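Local coordinates for protein fimbrin (Schizosaccharomyces pombe, PDB 1RT8) that binds and crosslinks actin filaments through two actin-binding regions built from four calponin-homology domains, and takes part in cell polarity, cytokinesis, mating and spore formation, at residues A[63-71]-A[475-483]; A[48-58]-A[85-96]. All blocks are in the same frame, centred on the assembly; numbering follows the deposited sequence.

Contact 1: A[63-71]-A[475-483]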
loop_
_atom_site.group_PDB
_atom_site.type_symbol
_atom_site.label_atom_id
_atom_site.label_comp_id
_atom_site.label_asym_id
_atom_site.label_seq_id
_atom_site.Cartn_x
_atom_site.Cartn_y
_atom_site.Cartn_z
ATOM N N PRO A 63 2.094 -7.499 -7.948
ATOM C CA PRO A 63 2.730 -8.805 -8.134
ATOM C C PRO A 63 3.722 -9.226 -7.049
ATOM O O PRO A 63 4.530 -8.418 -6.578
ATOM C CB PRO A 63 3.398 -8.661 -9.496
ATOM C CG PRO A 63 2.424 -7.763 -10.237
ATOM C CD PRO A 63 2.130 -6.709 -9.195
ATOM N N ASP A 64 3.644 -10.495 -6.657
ATOM C CA ASP A 64 4.557 -11.076 -5.668
ATOM C C ASP A 64 4.394 -10.607 -4.220
ATOM O O ASP A 64 5.303 -10.775 -3.405
ATOM C CB ASP A 64 6.009 -10.845 -6.098
ATOM C CG ASP A 64 6.282 -11.326 -7.505
ATOM O OD1 ASP A 64 6.127 -12.543 -7.759
ATOM O OD2 ASP A 64 6.648 -10.484 -8.356
ATOM N N THR A 65 3.248 -10.027 -3.889
ATOM C CA THR A 65 3.035 -9.578 -2.520
ATOM C C THR A 65 2.830 -10.801 -1.636
ATOM O O THR A 65 3.333 -10.872 -0.511
ATOM C CB THR A 65 1.800 -8.669 -2.418
ATOM O OG1 THR A 65 2.000 -7.509 -3.232
ATOM C CG2 THR A 65 1.569 -8.238 -0.982
ATOM N N ILE A 66 2.100 -11.776 -2.155
ATOM C CA ILE A 66 1.820 -12.990 -1.403
ATOM C C ILE A 66 2.373 -14.245 -2.075
ATOM O O ILE A 66 2.168 -14.446 -3.273
ATOM C CB ILE A 66 0.297 -13.170 -1.226
ATOM C CG1 ILE A 66 -0.286 -11.965 -0.487
ATOM C CG2 ILE A 66 0.004 -14.456 -0.474
ATOM C CD1 ILE A 66 -1.803 -11.935 -0.479
ATOM N N ASP A 67 3.089 -15.067 -1.306
ATOM C CA ASP A 67 3.622 -16.341 -1.802
ATOM C C ASP A 67 2.416 -17.223 -1.566
ATOM O O ASP A 67 2.159 -17.637 -0.434
ATOM C CB ASP A 67 4.786 -16.838 -0.936
ATOM C CG ASP A 67 5.363 -18.172 -1.423
ATOM O OD1 ASP A 67 4.582 -19.033 -1.903
ATOM O OD2 ASP A 67 6.596 -18.368 -1.308
ATOM N N GLU A 68 1.669 -17.499 -2.629
ATOM C CA GLU A 68 0.450 -18.284 -2.508
ATOM C C GLU A 68 0.594 -19.676 -1.906
ATOM O O GLU A 68 -0.397 -20.288 -1.510
ATOM C CB GLU A 68 -0.249 -18.348 -3.865
ATOM C CG GLU A 68 -0.381 -16.976 -4.507
ATOM C CD GLU A 68 -1.354 -16.964 -5.672
ATOM O OE1 GLU A 68 -1.616 -18.047 -6.235
ATOM O OE2 GLU A 68 -1.846 -15.867 -6.030
ATOM N N ARG A 69 1.816 -20.181 -1.812
ATOM C CA ARG A 69 1.990 -21.499 -1.218
ATOM C C ARG A 69 1.704 -21.504 0.288
ATOM O O ARG A 69 1.721 -22.565 0.907
ATOM C CB ARG A 69 3.400 -22.017 -1.478
ATOM C CG ARG A 69 3.692 -22.242 -2.951
ATOM C CD ARG A 69 5.148 -22.540 -3.144
ATOM N NE ARG A 69 5.977 -21.506 -2.536
ATOM C CZ ARG A 69 7.294 -21.592 -2.405
ATOM N NH1 ARG A 69 7.931 -22.670 -2.841
ATOM N NH2 ARG A 69 7.976 -20.606 -1.836
ATOM N N VAL A 70 1.448 -20.333 0.881
ATOM C CA VAL A 70 1.135 -20.263 2.319
ATOM C C VAL A 70 -0.376 -20.355 2.543
ATOM O O VAL A 70 -0.839 -20.586 3.662
ATOM C CB VAL A 70 1.614 -18.930 2.988
ATOM C CG1 VAL A 70 3.098 -18.707 2.750
ATOM C CG2 VAL A 70 0.791 -17.755 2.473
ATOM N N LEU A 71 -1.144 -20.179 1.473
ATOM C CA LEU A 71 -2.595 -20.216 1.567
ATOM C C LEU A 71 -3.171 -21.621 1.558
ATOM O O LEU A 71 -2.674 -22.499 0.853
ATOM C CB LEU A 71 -3.214 -19.436 0.404
ATOM C CG LEU A 71 -2.834 -17.963 0.265
ATOM C CD1 LEU A 71 -3.287 -17.440 -1.082
ATOM C CD2 LEU A 71 -3.460 -17.171 1.406
ATOM N N ARG A 475 10.402 -13.968 0.642
ATOM C CA ARG A 475 9.007 -13.721 0.288
ATOM C C ARG A 475 8.098 -14.726 0.988
ATOM O O ARG A 475 6.982 -14.400 1.408
ATOM C CB ARG A 475 8.831 -13.828 -1.231
ATOM C CG ARG A 475 7.430 -13.510 -1.731
ATOM C CD ARG A 475 7.401 -13.467 -3.251
ATOM N NE ARG A 475 8.225 -12.378 -3.770
ATOM C CZ ARG A 475 9.022 -12.478 -4.831
ATOM N NH1 ARG A 475 9.114 -13.621 -5.495
ATOM N NH2 ARG A 475 9.726 -11.428 -5.233
ATOM N N LEU A 476 8.582 -15.957 1.100
ATOM C CA LEU A 476 7.835 -17.015 1.764
ATOM C C LEU A 476 7.774 -16.694 3.256
ATOM O O LEU A 476 6.732 -16.834 3.882
ATOM C CB LEU A 476 8.525 -18.369 1.560
ATOM C CG LEU A 476 7.922 -19.551 2.329
ATOM C CD1 LEU A 476 6.510 -19.821 1.827
ATOM C CD2 LEU A 476 8.805 -20.790 2.153
ATOM N N ALA A 477 8.901 -16.260 3.816
ATOM C CA ALA A 477 8.968 -15.920 5.235
ATOM C C ALA A 477 7.994 -14.791 5.571
ATOM O O ALA A 477 7.262 -14.868 6.564
ATOM C CB ALA A 477 10.402 -15.514 5.616
ATOM N N ILE A 478 7.982 -13.744 4.748
ATOM C CA ILE A 478 7.080 -12.615 4.986
ATOM C C ILE A 478 5.610 -13.027 4.946
ATOM O O ILE A 478 4.826 -12.604 5.791
ATOM C CB ILE A 478 7.323 -11.474 3.973
ATOM C CG1 ILE A 478 8.673 -10.810 4.269
ATOM C CG2 ILE A 478 6.179 -10.465 4.032
ATOM C CD1 ILE A 478 9.097 -9.770 3.253
ATOM N N SER A 479 5.235 -13.851 3.970
ATOM C CA SER A 479 3.854 -14.307 3.865
ATOM C C SER A 479 3.482 -15.222 5.042
ATOM O O SER A 479 2.336 -15.229 5.503
ATOM C CB SER A 479 3.635 -15.050 2.537
ATOM O OG SER A 479 3.762 -14.176 1.419
ATOM N N ILE A 480 4.442 -16.006 5.522
ATOM C CA ILE A 480 4.165 -16.896 6.647
ATOM C C ILE A 480 3.964 -16.049 7.908
ATOM O O ILE A 480 3.094 -16.324 8.733
ATOM C CB ILE A 480 5.327 -17.894 6.886
ATOM C CG1 ILE A 480 5.376 -18.932 5.752
ATOM C CG2 ILE A 480 5.154 -18.582 8.245
ATOM C CD1 ILE A 480 6.514 -19.954 5.888
ATOM N N ALA A 481 4.785 -15.022 8.051
ATOM C CA ALA A 481 4.691 -14.140 9.207
ATOM C C ALA A 481 3.332 -13.446 9.184
ATOM O O ALA A 481 2.685 -13.273 10.215
ATOM C CB ALA A 481 5.845 -13.110 9.178
ATOM N N ARG A 482 2.873 -13.077 7.996
ATOM C CA ARG A 482 1.588 -12.416 7.881
ATOM C C ARG A 482 0.467 -13.384 8.225
ATOM O O ARG A 482 -0.551 -12.975 8.791
ATOM C CB ARG A 482 1.415 -11.813 6.478
ATOM C CG ARG A 482 2.232 -10.530 6.324
ATOM C CD ARG A 482 2.277 -9.977 4.904
ATOM N NE ARG A 482 3.035 -8.726 4.874
ATOM C CZ ARG A 482 3.562 -8.190 3.780
ATOM N NH1 ARG A 482 3.417 -8.796 2.607
ATOM N NH2 ARG A 482 4.245 -7.050 3.864
ATOM N N LYS A 483 0.659 -14.664 7.906
ATOM C CA LYS A 483 -0.355 -15.672 8.224
ATOM C C LYS A 483 -0.473 -15.795 9.751
ATOM O O LYS A 483 -1.523 -16.157 10.277
ATOM C CB LYS A 483 0.018 -17.042 7.635
ATOM C CG LYS A 483 -1.074 -18.100 7.848
ATOM C CD LYS A 483 -0.545 -19.549 7.776
ATOM C CE LYS A 483 -0.103 -19.957 6.388
ATOM N NZ LYS A 483 0.001 -21.448 6.243
HETATM O O HOH W 1 2.211 -11.209 1.895
HETATM O O HOH W 2 5.682 -12.213 0.886
#

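Contact 2: A[48-58]-A[85-96]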
loop_
_atom_site.group_PDB
_atom_site.type_symbol
_atom_site.label_atom_id
_atom_site.label_comp_id
_atom_site.label_asym_id
_atom_site.label_seq_id
_atom_site.Cartn_x
_atom_site.Cartn_y
_atom_site.Cartn_z
ATOM N N CYS A 48 -15.777 -14.639 -1.006
ATOM C CA CYS A 48 -14.597 -13.953 -0.484
ATOM C C CYS A 48 -14.191 -14.397 0.915
ATOM O O CYS A 48 -13.113 -14.047 1.391
ATOM C CB CYS A 48 -14.825 -12.441 -0.479
ATOM S SG CYS A 48 -14.655 -11.658 -2.108
ATOM N N LYS A 49 -15.045 -15.190 1.553
ATOM C CA LYS A 49 -14.810 -15.662 2.917
ATOM C C LYS A 49 -13.534 -16.440 3.220
ATOM O O LYS A 49 -12.998 -16.328 4.332
ATOM C CB LYS A 49 -16.006 -16.489 3.392
ATOM C CG LYS A 49 -17.293 -15.688 3.520
ATOM C CD LYS A 49 -18.428 -16.556 4.050
ATOM C CE LYS A 49 -19.661 -15.728 4.355
ATOM N NZ LYS A 49 -20.754 -16.555 4.934
ATOM N N ASP A 50 -13.038 -17.232 2.274
ATOM C CA ASP A 50 -11.835 -17.999 2.566
ATOM C C ASP A 50 -10.538 -17.310 2.183
ATOM O O ASP A 50 -9.480 -17.933 2.192
ATOM C CB ASP A 50 -11.900 -19.408 1.944
ATOM C CG ASP A 50 -11.781 -19.414 0.424
ATOM O OD1 ASP A 50 -11.550 -18.352 -0.193
ATOM O OD2 ASP A 50 -11.921 -20.514 -0.155
ATOM N N GLY A 51 -10.626 -16.024 1.854
ATOM C CA GLY A 51 -9.447 -15.251 1.499
ATOM C C GLY A 51 -8.695 -15.517 0.201
ATOM O O GLY A 51 -7.785 -14.758 -0.139
ATOM N N LEU A 52 -9.045 -16.567 -0.533
ATOM C CA LEU A 52 -8.336 -16.873 -1.781
ATOM C C LEU A 52 -8.511 -15.815 -2.875
ATOM O O LEU A 52 -7.529 -15.351 -3.461
ATOM C CB LEU A 52 -8.759 -18.257 -2.304
ATOM C CG LEU A 52 -8.272 -19.410 -1.417
ATOM C CD1 LEU A 52 -8.842 -20.734 -1.909
ATOM C CD2 LEU A 52 -6.760 -19.447 -1.421
ATOM N N ILE A 53 -9.754 -15.441 -3.149
ATOM C CA ILE A 53 -10.045 -14.433 -4.162
ATOM C C ILE A 53 -9.331 -13.127 -3.847
ATOM O O ILE A 53 -8.711 -12.525 -4.730
ATOM C CB ILE A 53 -11.552 -14.159 -4.250
ATOM C CG1 ILE A 53 -12.257 -15.381 -4.850
ATOM C CG2 ILE A 53 -11.814 -12.915 -5.075
ATOM C CD1 ILE A 53 -13.752 -15.225 -4.971
ATOM N N LEU A 54 -9.416 -12.688 -2.593
ATOM C CA LEU A 54 -8.759 -11.444 -2.196
ATOM C C LEU A 54 -7.245 -11.529 -2.327
ATOM O O LEU A 54 -6.608 -10.579 -2.778
ATOM C CB LEU A 54 -9.147 -11.072 -0.762
ATOM C CG LEU A 54 -10.607 -10.636 -0.650
ATOM C CD1 LEU A 54 -10.992 -10.434 0.816
ATOM C CD2 LEU A 54 -10.804 -9.360 -1.452
ATOM N N SER A 55 -6.667 -12.665 -1.934
ATOM C CA SER A 55 -5.222 -12.858 -2.034
ATOM C C SER A 55 -4.803 -12.764 -3.496
ATOM O O SER A 55 -3.755 -12.195 -3.816
ATOM C CB SER A 55 -4.808 -14.229 -1.469
ATOM O OG SER A 55 -4.928 -14.267 -0.058
ATOM N N LYS A 56 -5.623 -13.338 -4.375
ATOM C CA LYS A 56 -5.357 -13.300 -5.811
ATOM C C LYS A 56 -5.446 -11.856 -6.323
ATOM O O LYS A 56 -4.610 -11.410 -7.112
ATOM C CB LYS A 56 -6.367 -14.179 -6.563
ATOM C CG LYS A 56 -6.231 -15.677 -6.312
ATOM C CD LYS A 56 -5.002 -16.242 -6.996
ATOM C CE LYS A 56 -4.964 -17.778 -6.898
ATOM N NZ LYS A 56 -3.852 -18.328 -7.728
ATOM N N LEU A 57 -6.459 -11.122 -5.880
ATOM C CA LEU A 57 -6.611 -9.735 -6.309
ATOM C C LEU A 57 -5.380 -8.925 -5.882
ATOM O O LEU A 57 -4.870 -8.084 -6.632
ATOM C CB LEU A 57 -7.882 -9.140 -5.696
ATOM C CG LEU A 57 -8.232 -7.720 -6.123
ATOM C CD1 LEU A 57 -8.490 -7.689 -7.628
ATOM C CD2 LEU A 57 -9.461 -7.251 -5.361
ATOM N N ILE A 58 -4.892 -9.198 -4.678
ATOM C CA ILE A 58 -3.712 -8.517 -4.168
ATOM C C ILE A 58 -2.477 -8.740 -5.047
ATOM O O ILE A 58 -1.710 -7.807 -5.289
ATOM C CB ILE A 58 -3.400 -8.988 -2.746
ATOM C CG1 ILE A 58 -4.458 -8.421 -1.793
ATOM C CG2 ILE A 58 -1.965 -8.600 -2.358
ATOM C CD1 ILE A 58 -4.275 -8.836 -0.360
ATOM N N CYS A 85 -9.743 -20.469 6.987
ATOM C CA CYS A 85 -10.157 -19.197 6.399
ATOM C C CYS A 85 -9.504 -18.027 7.159
ATOM O O CYS A 85 -9.116 -17.022 6.553
ATOM C CB CYS A 85 -11.678 -19.045 6.450
ATOM S SG CYS A 85 -12.629 -20.116 5.329
ATOM N N ILE A 86 -9.388 -18.157 8.483
ATOM C CA ILE A 86 -8.777 -17.108 9.290
ATOM C C ILE A 86 -7.295 -16.947 8.949
ATOM O O ILE A 86 -6.813 -15.820 8.799
ATOM C CB ILE A 86 -8.912 -17.394 10.800
ATOM C CG1 ILE A 86 -10.375 -17.258 11.234
ATOM C CG2 ILE A 86 -8.031 -16.433 11.589
ATOM C CD1 ILE A 86 -10.960 -15.864 11.027
ATOM N N GLU A 87 -6.581 -18.069 8.829
ATOM C CA GLU A 87 -5.163 -18.046 8.476
ATOM C C GLU A 87 -5.010 -17.320 7.145
ATOM O O GLU A 87 -4.194 -16.415 7.010
ATOM C CB GLU A 87 -4.599 -19.472 8.348
ATOM C CG GLU A 87 -4.632 -20.290 9.643
ATOM C CD GLU A 87 -4.088 -21.698 9.463
ATOM O OE1 GLU A 87 -4.484 -22.379 8.496
ATOM O OE2 GLU A 87 -3.265 -22.129 10.287
ATOM N N ASN A 88 -5.798 -17.726 6.155
ATOM C CA ASN A 88 -5.749 -17.089 4.846
ATOM C C ASN A 88 -6.098 -15.601 4.963
ATOM O O ASN A 88 -5.464 -14.749 4.340
ATOM C CB ASN A 88 -6.741 -17.762 3.886
ATOM C CG ASN A 88 -6.237 -19.097 3.356
ATOM O OD1 ASN A 88 -5.161 -19.556 3.720
ATOM N ND2 ASN A 88 -7.023 -19.722 2.478
ATOM N N ASN A 89 -7.119 -15.287 5.749
ATOM C CA ASN A 89 -7.518 -13.892 5.894
ATOM C C ASN A 89 -6.475 -13.046 6.600
ATOM O O ASN A 89 -6.388 -11.843 6.363
ATOM C CB ASN A 89 -8.888 -13.800 6.570
ATOM C CG ASN A 89 -10.007 -14.274 5.651
ATOM O OD1 ASN A 89 -9.860 -14.251 4.428
ATOM N ND2 ASN A 89 -11.122 -14.693 6.228
ATOM N N ASN A 90 -5.667 -13.669 7.450
ATOM C CA ASN A 90 -4.595 -12.937 8.122
ATOM C C ASN A 90 -3.597 -12.484 7.053
ATOM O O ASN A 90 -3.074 -11.363 7.100
ATOM C CB ASN A 90 -3.873 -13.829 9.138
ATOM C CG ASN A 90 -4.645 -13.985 10.428
ATOM O OD1 ASN A 90 -5.590 -13.249 10.686
ATOM N ND2 ASN A 90 -4.235 -14.939 11.253
ATOM N N VAL A 91 -3.324 -13.378 6.100
ATOM C CA VAL A 91 -2.398 -13.079 5.002
ATOM C C VAL A 91 -2.940 -11.922 4.154
ATOM O O VAL A 91 -2.196 -11.024 3.766
ATOM C CB VAL A 91 -2.198 -14.308 4.090
ATOM C CG1 VAL A 91 -1.373 -13.918 2.875
ATOM C CG2 VAL A 91 -1.503 -15.424 4.858
ATOM N N VAL A 92 -4.237 -11.962 3.862
ATOM C CA VAL A 92 -4.896 -10.910 3.086
ATOM C C VAL A 92 -4.793 -9.567 3.807
ATOM O O VAL A 92 -4.257 -8.596 3.269
ATOM C CB VAL A 92 -6.399 -11.242 2.868
ATOM C CG1 VAL A 92 -7.163 -10.001 2.423
ATOM C CG2 VAL A 92 -6.536 -12.347 1.821
ATOM N N ILE A 93 -5.299 -9.530 5.038
ATOM C CA ILE A 93 -5.314 -8.311 5.841
ATOM C C ILE A 93 -3.942 -7.676 6.043
ATOM O O ILE A 93 -3.766 -6.488 5.810
ATOM C CB ILE A 93 -5.927 -8.575 7.241
ATOM C CG1 ILE A 93 -7.429 -8.864 7.120
ATOM C CG2 ILE A 93 -5.654 -7.379 8.169
ATOM C CD1 ILE A 93 -8.234 -7.730 6.564
ATOM N N ASN A 94 -2.975 -8.464 6.488
ATOM C CA ASN A 94 -1.646 -7.937 6.746
ATOM C C ASN A 94 -0.839 -7.577 5.515
ATOM O O ASN A 94 0.077 -6.750 5.591
ATOM C CB ASN A 94 -0.894 -8.903 7.650
ATOM C CG ASN A 94 -1.551 -9.009 9.009
ATOM O OD1 ASN A 94 -1.895 -7.990 9.605
ATOM N ND2 ASN A 94 -1.747 -10.225 9.497
ATOM N N SER A 95 -1.176 -8.180 4.381
ATOM C CA SER A 95 -0.485 -7.840 3.145
ATOM C C SER A 95 -1.038 -6.479 2.718
ATOM O O SER A 95 -0.291 -5.563 2.366
ATOM C CB SER A 95 -0.772 -8.878 2.046
ATOM O OG SER A 95 -0.173 -10.123 2.338
ATOM N N ALA A 96 -2.361 -6.359 2.754
ATOM C CA ALA A 96 -3.035 -5.120 2.363
ATOM C C ALA A 96 -2.479 -3.927 3.133
ATOM O O ALA A 96 -2.284 -2.859 2.567
ATOM C CB ALA A 96 -4.541 -5.245 2.597
#

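Contact 1: A[63-71]-A[475-483]
Loop 63-71 of the first calponin-homology domain lies against helix 467-483 of the fourth, a mixed polar and apolar interface between actin-binding region 1 and actin-binding region 2. Ser479, near the middle of the interface, meets the loop backbone: the N-H of Asp67 points almost straight at Ser479 OG (2.9 Å, 174°). Two waters extend this polar seam. One donates to Thr65 O and accepts from Arg482 NH1, lying in the plane of that guanidinium; the other donates to both Thr65 O and Arg475 O and also meets Ser479 OG. The carbonyl of Thr65 is thus tied to the helix through water.

Asp67 swings CG anti to its own backbone N (chi1 180°), which sets the carboxylate beside Leu476, Asp67 OD2 being 3.5 Å from Leu476 CB. Arg69 holds that carboxylate side-on and in plane, NE to OD1 and Arg69 NH2 to Asp67 OD2 (2.7 Å), each through a syn lone pair. OD1 also accepts from the backbone N of Arg69, closing an Asx turn, so the rotation of the carboxylate is fixed from two sides. Farther along, Val70 CG1 wedges among Leu476 CD1 (3.7 Å), Ser479 CB and Ile480 CG1 (3.8 Å). At the start of the loop, where Asp64 is exposed, its carboxylate stacks on the guanidinium of Arg475, planes 24° apart, with Asp64 CB over one face; the long salt bridge from Asp64 OD1 to Arg475 NH1 (3.9 Å) is electrostatic, since no N-H points at the oxygen.

Behind the loop, Ile66 packs on Ser55 and Ile58 of helix 52-61 and on Ser95 of helix 82-99. Arg482 gives its NH2 to Ile488 O, Lys483 forms a cation-pi contact with Tyr455, and helix 442-451 backs Leu476 through Leu445.

Contact 2: A[48-58]-A[85-96]
Asn88 and Asn89, adjacent on helix 85-96, turn their amides to successive carbonyls of the turn into helix 52-58, in buried helix packing within the first calponin-homology domain, part of actin-binding region 1. Asn88 ND2 reaches Asp50 O nearly along the C=O axis (3.1 Å), that oxygen in the amide plane; Asn88 OD1 accepts from Asn72 N, so both amide ends are bonded. Asn89 ND2 meets Lys49 O at 3.1 Å, tilted from the carbonyl plane, while Asn89 OD1 sits 3.1 Å from Gly51 CA, where a side chain would clash. A leucine in place of Asn89 would probably leave the Lys49 carbonyl without this donor and crowd the turn at Gly51. Asp50 puts CG between its backbone N and carbonyl carbon (chi1 71°); OD1 takes the N-H of Leu52 from above the carboxylate plane, an Asx turn, while OD2 pairs with Arg34.

Val92 turns CG2 to Ser55 OG (3.1 Å), a hydroxyl already bonded to Gly51 O, and both methyls to Leu54 CB. Ile58 CD1 rests on Val92 O (3.6 Å). The axes of helices 52-58 and 85-96 come within 9.1 Å, their directions 28° apart. Helix 109-113 touches Leu54 and Asn89 through Ile112; helix 117-131 meets Leu54 and Ile58 through Val124 and Ile127.

The two contacts lie about 11 Å apart, centre to centre, on the same side of the chain's centre. Contact 2 joins helices 52-61 and 82-99 inside the first calponin-homology domain; the loop of contact 1 belongs to the connection between those helices and meets the fourth domain, 404 residues on. In chain order the segments alternate: 48-58, 63-71, 85-96, 475-483. They touch directly, through the salt bridge of Glu68 OE1 with Lys56 NZ (2.7 Å) and a probable hydrogen bond from Asn94 ND2 to Arg482 O. Helix 82-99 packs on helix 52-61 and, through Asn94, also meets helix 467-483, consistent with the first domain's core running on into its interface with the fourth.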